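Putative methylase (Clostridium difficile, PDB 3LDU) probably methylates guanine bases of ribosomal RNA, and binds a GTP molecule in its methyltransferase domain. Local coordinates at residues 55-60 with 213-218; 48-53 with 242-247. All coordinates share one frame; numbering follows the deposited sequence.

Contact 1 of 2, residues 55-60 with 213-218; sequences WLRCAE and AAMIGI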
loop_
_atom_site.group_PDB
_atom_site.type_symbol
_atom_site.label_atom_id
_atom_site.label_comp_id
_atom_site.label_asym_id
_atom_site.label_seq_id
_atom_site.Cartn_x
_atom_site.Cartn_y
_atom_site.Cartn_z
ATOM N N TRP A 55 2.123 -8.298 -6.897
ATOM C CA TRP A 55 1.146 -8.920 -6.008
ATOM C C TRP A 55 0.895 -8.209 -4.677
ATOM O O TRP A 55 -0.185 -8.354 -4.102
ATOM C CB TRP A 55 1.531 -10.387 -5.742
ATOM C CG TRP A 55 1.197 -11.290 -6.900
ATOM C CD1 TRP A 55 2.066 -11.798 -7.837
ATOM C CD2 TRP A 55 -0.106 -11.736 -7.273
ATOM N NE1 TRP A 55 1.369 -12.557 -8.752
ATOM C CE2 TRP A 55 0.036 -12.533 -8.431
ATOM C CE3 TRP A 55 -1.389 -11.554 -6.737
ATOM C CZ2 TRP A 55 -1.051 -13.145 -9.054
ATOM C CZ3 TRP A 55 -2.462 -12.152 -7.357
ATOM C CH2 TRP A 55 -2.291 -12.940 -8.503
ATOM N N LEU A 56 1.870 -7.458 -4.169
ATOM C CA LEU A 56 1.677 -6.864 -2.842
ATOM C C LEU A 56 0.686 -5.689 -2.868
ATOM O O LEU A 56 0.897 -4.704 -3.590
ATOM C CB LEU A 56 3.031 -6.425 -2.257
ATOM C CG LEU A 56 4.015 -7.565 -2.022
ATOM C CD1 LEU A 56 5.344 -6.987 -1.504
ATOM C CD2 LEU A 56 3.451 -8.593 -1.040
ATOM N N ARG A 57 -0.386 -5.796 -2.075
ATOM C CA ARG A 57 -1.430 -4.769 -2.017
ATOM C C ARG A 57 -1.219 -3.761 -0.901
ATOM O O ARG A 57 -1.788 -2.674 -0.942
ATOM C CB ARG A 57 -2.806 -5.416 -1.833
ATOM C CG ARG A 57 -3.096 -6.515 -2.824
ATOM C CD ARG A 57 -4.495 -7.073 -2.668
ATOM N NE ARG A 57 -4.654 -8.324 -3.411
ATOM C CZ ARG A 57 -5.125 -8.397 -4.646
ATOM N NH1 ARG A 57 -5.489 -7.286 -5.292
ATOM N NH2 ARG A 57 -5.218 -9.577 -5.242
ATOM N N CYS A 58 -0.398 -4.113 0.088
ATOM C CA CYS A 58 -0.189 -3.238 1.249
ATOM C C CYS A 58 1.189 -2.574 1.310
ATOM O O CYS A 58 1.485 -1.820 2.229
ATOM C CB CYS A 58 -0.470 -4.011 2.535
ATOM S SG CYS A 58 -2.221 -4.510 2.655
ATOM N N ALA A 59 2.031 -2.867 0.321
ATOM C CA ALA A 59 3.350 -2.247 0.235
ATOM C C ALA A 59 3.249 -0.908 -0.470
ATOM O O ALA A 59 2.545 -0.788 -1.465
ATOM C CB ALA A 59 4.308 -3.164 -0.545
ATOM N N GLU A 60 3.977 0.093 0.013
ATOM C CA GLU A 60 3.973 1.380 -0.678
ATOM C C GLU A 60 4.970 1.368 -1.830
ATOM O O GLU A 60 4.858 2.166 -2.755
ATOM C CB GLU A 60 4.313 2.528 0.269
ATOM C CG GLU A 60 3.332 2.690 1.408
ATOM C CD GLU A 60 1.926 3.018 0.930
ATOM O OE1 GLU A 60 1.780 3.829 -0.012
ATOM O OE2 GLU A 60 0.968 2.476 1.524
ATOM N N ALA A 213 -11.591 -4.606 -2.643
ATOM C CA ALA A 213 -12.189 -5.864 -2.238
ATOM C C ALA A 213 -12.513 -6.746 -3.443
ATOM O O ALA A 213 -12.290 -7.955 -3.398
ATOM C CB ALA A 213 -13.440 -5.630 -1.373
ATOM N N ALA A 214 -13.059 -6.152 -4.506
ATOM C CA ALA A 214 -13.363 -6.913 -5.712
ATOM C C ALA A 214 -12.075 -7.537 -6.266
ATOM O O ALA A 214 -12.071 -8.702 -6.656
ATOM C CB ALA A 214 -14.019 -6.020 -6.776
HETATM N N MSE A 215 -10.984 -6.771 -6.310
HETATM C CA MSE A 215 -9.736 -7.326 -6.869
HETATM C C MSE A 215 -9.183 -8.479 -6.029
HETATM O O MSE A 215 -8.714 -9.483 -6.561
HETATM C CB MSE A 215 -8.692 -6.232 -7.087
HETATM C CG MSE A 215 -9.134 -5.203 -8.118
HETATM SE SE MSE A 215 -7.728 -3.830 -8.163
HETATM C CE MSE A 215 -6.301 -4.945 -8.814
ATOM N N ILE A 216 -9.283 -8.351 -4.712
ATOM C CA ILE A 216 -8.949 -9.460 -3.829
ATOM C C ILE A 216 -9.838 -10.667 -4.129
ATOM O O ILE A 216 -9.345 -11.783 -4.268
ATOM C CB ILE A 216 -9.060 -9.035 -2.343
ATOM C CG1 ILE A 216 -7.940 -8.046 -2.008
ATOM C CG2 ILE A 216 -8.995 -10.240 -1.417
ATOM C CD1 ILE A 216 -8.157 -7.290 -0.716
ATOM N N GLY A 217 -11.145 -10.430 -4.248
ATOM C CA GLY A 217 -12.107 -11.482 -4.524
ATOM C C GLY A 217 -11.905 -12.290 -5.798
ATOM O O GLY A 217 -12.167 -13.492 -5.808
ATOM N N ILE A 218 -11.466 -11.648 -6.877
ATOM C CA ILE A 218 -11.200 -12.381 -8.115
ATOM C C ILE A 218 -9.711 -12.682 -8.295
ATOM O O ILE A 218 -9.293 -13.146 -9.350
ATOM C CB ILE A 218 -11.747 -11.649 -9.361
ATOM C CG1 ILE A 218 -11.098 -10.273 -9.520
ATOM C CG2 ILE A 218 -13.266 -11.525 -9.271
ATOM C CD1 ILE A 218 -11.410 -9.614 -10.858
#
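Arg57 reaches across to the last turn of helix 208-217 and lays its guanidinium group against Ile216. CG1 of Ile216 stands 3.5 Å above the guanidinium plane, displaced toward the rim, so the isoleucine packs over one face near its edge atoms. The tight part is this short patch: Ile216 CG1 is 3.6 Å from both Arg57 CD and Arg57 NE, and no other residue of 55-60 touches 213-218. The backbones stay well apart, with 9.0 Å between the CA atoms of Arg57 and Ile216, and the arginine spans that gap because its chain is extended from CG to NE (chi2 -176°, chi3 -167°). Selenomethionine Met215 is buried but makes only slightly longer, non-bonded approaches. Arg57 NH1 lies 3.8 Å from Met215 CB, while Arg57 NH2 approaches Met215 O obliquely at 3.7 Å, too far for a hydrogen bond. The polar end is instead gripped just beyond the helix, where Arg57 NH1 donates to Met220 O. Together the two segments bury 142 Å², of which the arginine alone supplies more than half; of the three touching residues Ile216 alone remains partly exposed. The contact joins the RlmL-type ferredoxin-like region to the methyltransferase region, about 13 Å from the bound GTP at the Met215 side chain. Arg57 stands in the loop between helix 48-55 and strand 63-70, where Glu24 of helix 18-27 accepts from its backbone N, and its side chain also packs on Ala185 and Tyr189 of helix 181-189.

Contact 2 of 2, residues 48-53 with 242-247; sequences GIAKSN and WDVRKD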
loop_
_atom_site.group_PDB
_atom_site.type_symbol
_atom_site.label_atom_id
_atom_site.label_comp_id
_atom_site.label_asym_id
_atom_site.label_seq_id
_atom_site.Cartn_x
_atom_site.Cartn_y
_atom_site.Cartn_z
ATOM N N GLY A 48 11.549 -12.392 -7.150
ATOM C CA GLY A 48 11.061 -11.584 -6.042
ATOM C C GLY A 48 10.679 -10.159 -6.392
ATOM O O GLY A 48 9.689 -9.623 -5.882
ATOM N N ILE A 49 11.457 -9.526 -7.256
ATOM C CA ILE A 49 11.188 -8.130 -7.585
ATOM C C ILE A 49 9.890 -8.028 -8.383
ATOM O O ILE A 49 9.001 -7.215 -8.067
ATOM C CB ILE A 49 12.362 -7.479 -8.346
ATOM C CG1 ILE A 49 13.566 -7.310 -7.414
ATOM C CG2 ILE A 49 11.945 -6.103 -8.877
ATOM C CD1 ILE A 49 14.836 -6.781 -8.133
ATOM N N ALA A 50 9.770 -8.874 -9.405
ATOM C CA ALA A 50 8.576 -8.917 -10.244
ATOM C C ALA A 50 7.326 -9.299 -9.438
ATOM O O ALA A 50 6.284 -8.632 -9.505
ATOM C CB ALA A 50 8.782 -9.893 -11.414
ATOM N N LYS A 51 7.430 -10.384 -8.679
ATOM C CA LYS A 51 6.278 -10.875 -7.915
ATOM C C LYS A 51 5.833 -9.909 -6.834
ATOM O O LYS A 51 4.641 -9.771 -6.594
ATOM C CB LYS A 51 6.571 -12.239 -7.280
ATOM C CG LYS A 51 6.304 -13.418 -8.215
ATOM C CD LYS A 51 6.753 -14.736 -7.595
ATOM C CE LYS A 51 6.121 -14.967 -6.228
ATOM N NZ LYS A 51 6.534 -16.284 -5.654
ATOM N N SER A 52 6.786 -9.258 -6.171
ATOM C CA SER A 52 6.448 -8.330 -5.080
ATOM C C SER A 52 5.710 -7.102 -5.593
ATOM O O SER A 52 4.673 -6.715 -5.048
ATOM C CB SER A 52 7.709 -7.928 -4.313
ATOM O OG SER A 52 8.266 -9.065 -3.682
ATOM N N ASN A 53 6.227 -6.493 -6.651
ATOM C CA ASN A 53 5.533 -5.384 -7.297
ATOM C C ASN A 53 4.177 -5.802 -7.858
ATOM O O ASN A 53 3.204 -5.050 -7.786
ATOM C CB ASN A 53 6.401 -4.806 -8.429
ATOM C CG ASN A 53 7.473 -3.895 -7.906
ATOM O OD1 ASN A 53 7.179 -2.820 -7.386
ATOM N ND2 ASN A 53 8.732 -4.316 -8.026
ATOM N N TRP A 242 8.144 -10.821 -17.561
ATOM C CA TRP A 242 7.135 -11.237 -18.522
ATOM C C TRP A 242 6.303 -12.424 -18.023
ATOM O O TRP A 242 5.072 -12.393 -18.076
ATOM C CB TRP A 242 7.769 -11.553 -19.883
ATOM C CG TRP A 242 6.840 -11.215 -20.991
ATOM C CD1 TRP A 242 6.569 -9.969 -21.484
ATOM C CD2 TRP A 242 6.026 -12.128 -21.731
ATOM N NE1 TRP A 242 5.640 -10.053 -22.495
ATOM C CE2 TRP A 242 5.292 -11.367 -22.667
ATOM C CE3 TRP A 242 5.850 -13.515 -21.699
ATOM C CZ2 TRP A 242 4.398 -11.948 -23.562
ATOM C CZ3 TRP A 242 4.961 -14.092 -22.592
ATOM C CH2 TRP A 242 4.247 -13.309 -23.512
ATOM N N ASP A 243 6.981 -13.457 -17.532
ATOM C CA ASP A 243 6.310 -14.649 -17.029
ATOM C C ASP A 243 5.434 -14.321 -15.818
ATOM O O ASP A 243 4.348 -14.880 -15.659
ATOM C CB ASP A 243 7.331 -15.724 -16.667
ATOM C CG ASP A 243 7.979 -16.346 -17.898
ATOM O OD1 ASP A 243 7.485 -16.092 -19.012
ATOM O OD2 ASP A 243 8.966 -17.091 -17.745
ATOM N N VAL A 244 5.911 -13.414 -14.971
ATOM C CA VAL A 244 5.144 -12.997 -13.794
ATOM C C VAL A 244 3.849 -12.278 -14.171
ATOM O O VAL A 244 2.800 -12.530 -13.579
ATOM C CB VAL A 244 5.990 -12.147 -12.824
ATOM C CG1 VAL A 244 5.091 -11.454 -11.789
ATOM C CG2 VAL A 244 7.027 -13.021 -12.140
ATOM N N ARG A 245 3.905 -11.389 -15.158
ATOM C CA ARG A 245 2.674 -10.747 -15.641
ATOM C C ARG A 245 1.693 -11.722 -16.276
ATOM O O ARG A 245 0.487 -11.643 -16.036
ATOM C CB ARG A 245 2.979 -9.654 -16.665
ATOM C CG ARG A 245 3.417 -8.364 -16.055
ATOM C CD ARG A 245 3.135 -7.201 -16.979
ATOM N NE ARG A 245 3.782 -6.008 -16.458
ATOM C CZ ARG A 245 3.174 -5.078 -15.732
ATOM N NH1 ARG A 245 1.876 -5.177 -15.455
ATOM N NH2 ARG A 245 3.870 -4.040 -15.298
ATOM N N LYS A 246 2.199 -12.608 -17.131
ATOM C CA LYS A 246 1.338 -13.595 -17.774
ATOM C C LYS A 246 0.704 -14.515 -16.724
ATOM O O LYS A 246 -0.470 -14.871 -16.821
ATOM C CB LYS A 246 2.118 -14.425 -18.794
ATOM C CG LYS A 246 1.226 -15.169 -19.774
ATOM C CD LYS A 246 0.520 -14.210 -20.729
ATOM C CE LYS A 246 1.504 -13.562 -21.698
ATOM N NZ LYS A 246 0.830 -12.716 -22.726
ATOM N N ASP A 247 1.504 -14.908 -15.736
ATOM C CA ASP A 247 1.044 -15.750 -14.644
ATOM C C ASP A 247 -0.085 -15.038 -13.906
ATOM O O ASP A 247 -1.110 -15.646 -13.594
ATOM C CB ASP A 247 2.199 -16.035 -13.678
ATOM C CG ASP A 247 1.777 -16.866 -12.479
ATOM O OD1 ASP A 247 1.206 -17.958 -12.674
ATOM O OD2 ASP A 247 2.034 -16.426 -11.338
#
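Val244 projects from helix 238-251 of the methyltransferase region onto helix 48-55 of the ferredoxin-like region, away from the annotated GTP site, and meets Ala50 with both of its methyl groups. Val244 CG2 touches Ala50 CB at 3.7 Å, and Val244 CG1 rests 3.8 Å from the backbone Ala50 O. A chi1 of 167° sets CG1 opposite the valine's backbone N and CG2 beside it, which puts one branch on the alanine's carbonyl and the other on its methyl. The same CG2 also borders the aliphatic part of Lys51, 4.0 Å from CG, where the two side chains cross at about a right angle. The closest CA pair is Lys51 and Val244 at 6.4 Å, consistent with the small alanine and valine side chains at the centre of the contact. Farther out, the lysine chain bends at chi3 (55°) and carries its amine away from Val244, to donate from NZ to Leu28 O. Trp241 and Ile240 extend the apolar surface against Ala50, and Met54 does so against Val244. Within helix 48-55, Ser52 OG donates back to Gly48 O at 2.7 Å, and Asn53 ND2 to Ile49 O at 2.9 Å; each carbonyl also receives the backbone N-H of the same residue from the opposite face of its plane. No hydrogen bond or salt bridge crosses between the segments, so this helix-to-helix contact depends on methyl and methylene packing, while Lys51 NZ, Ser52 OG and Asn53 ND2 find partners on their own helix or outside the two segments.

Overall arrangement
Both contacts join the N-terminal ferredoxin-like region to the methyltransferase region, and they draw on consecutive parts of the chain: 48-53 lies in helix 48-55, while 55-60 runs from its end into the following loop. Across the interface, helices 208-217 and 238-251 are likewise successive. The two centres are 15 Å apart. Contact 1 is the more central, 9 Å from the centre of the chain against 17 Å, and the nearer to GTP, yet each combines two buried residues with one partly exposed. Their chemistry differs: in contact 1 a long arginine bridges widely spaced backbones, whereas contact 2 brings two helices together through Ala50 and Val244 with the aliphatic part of Lys51.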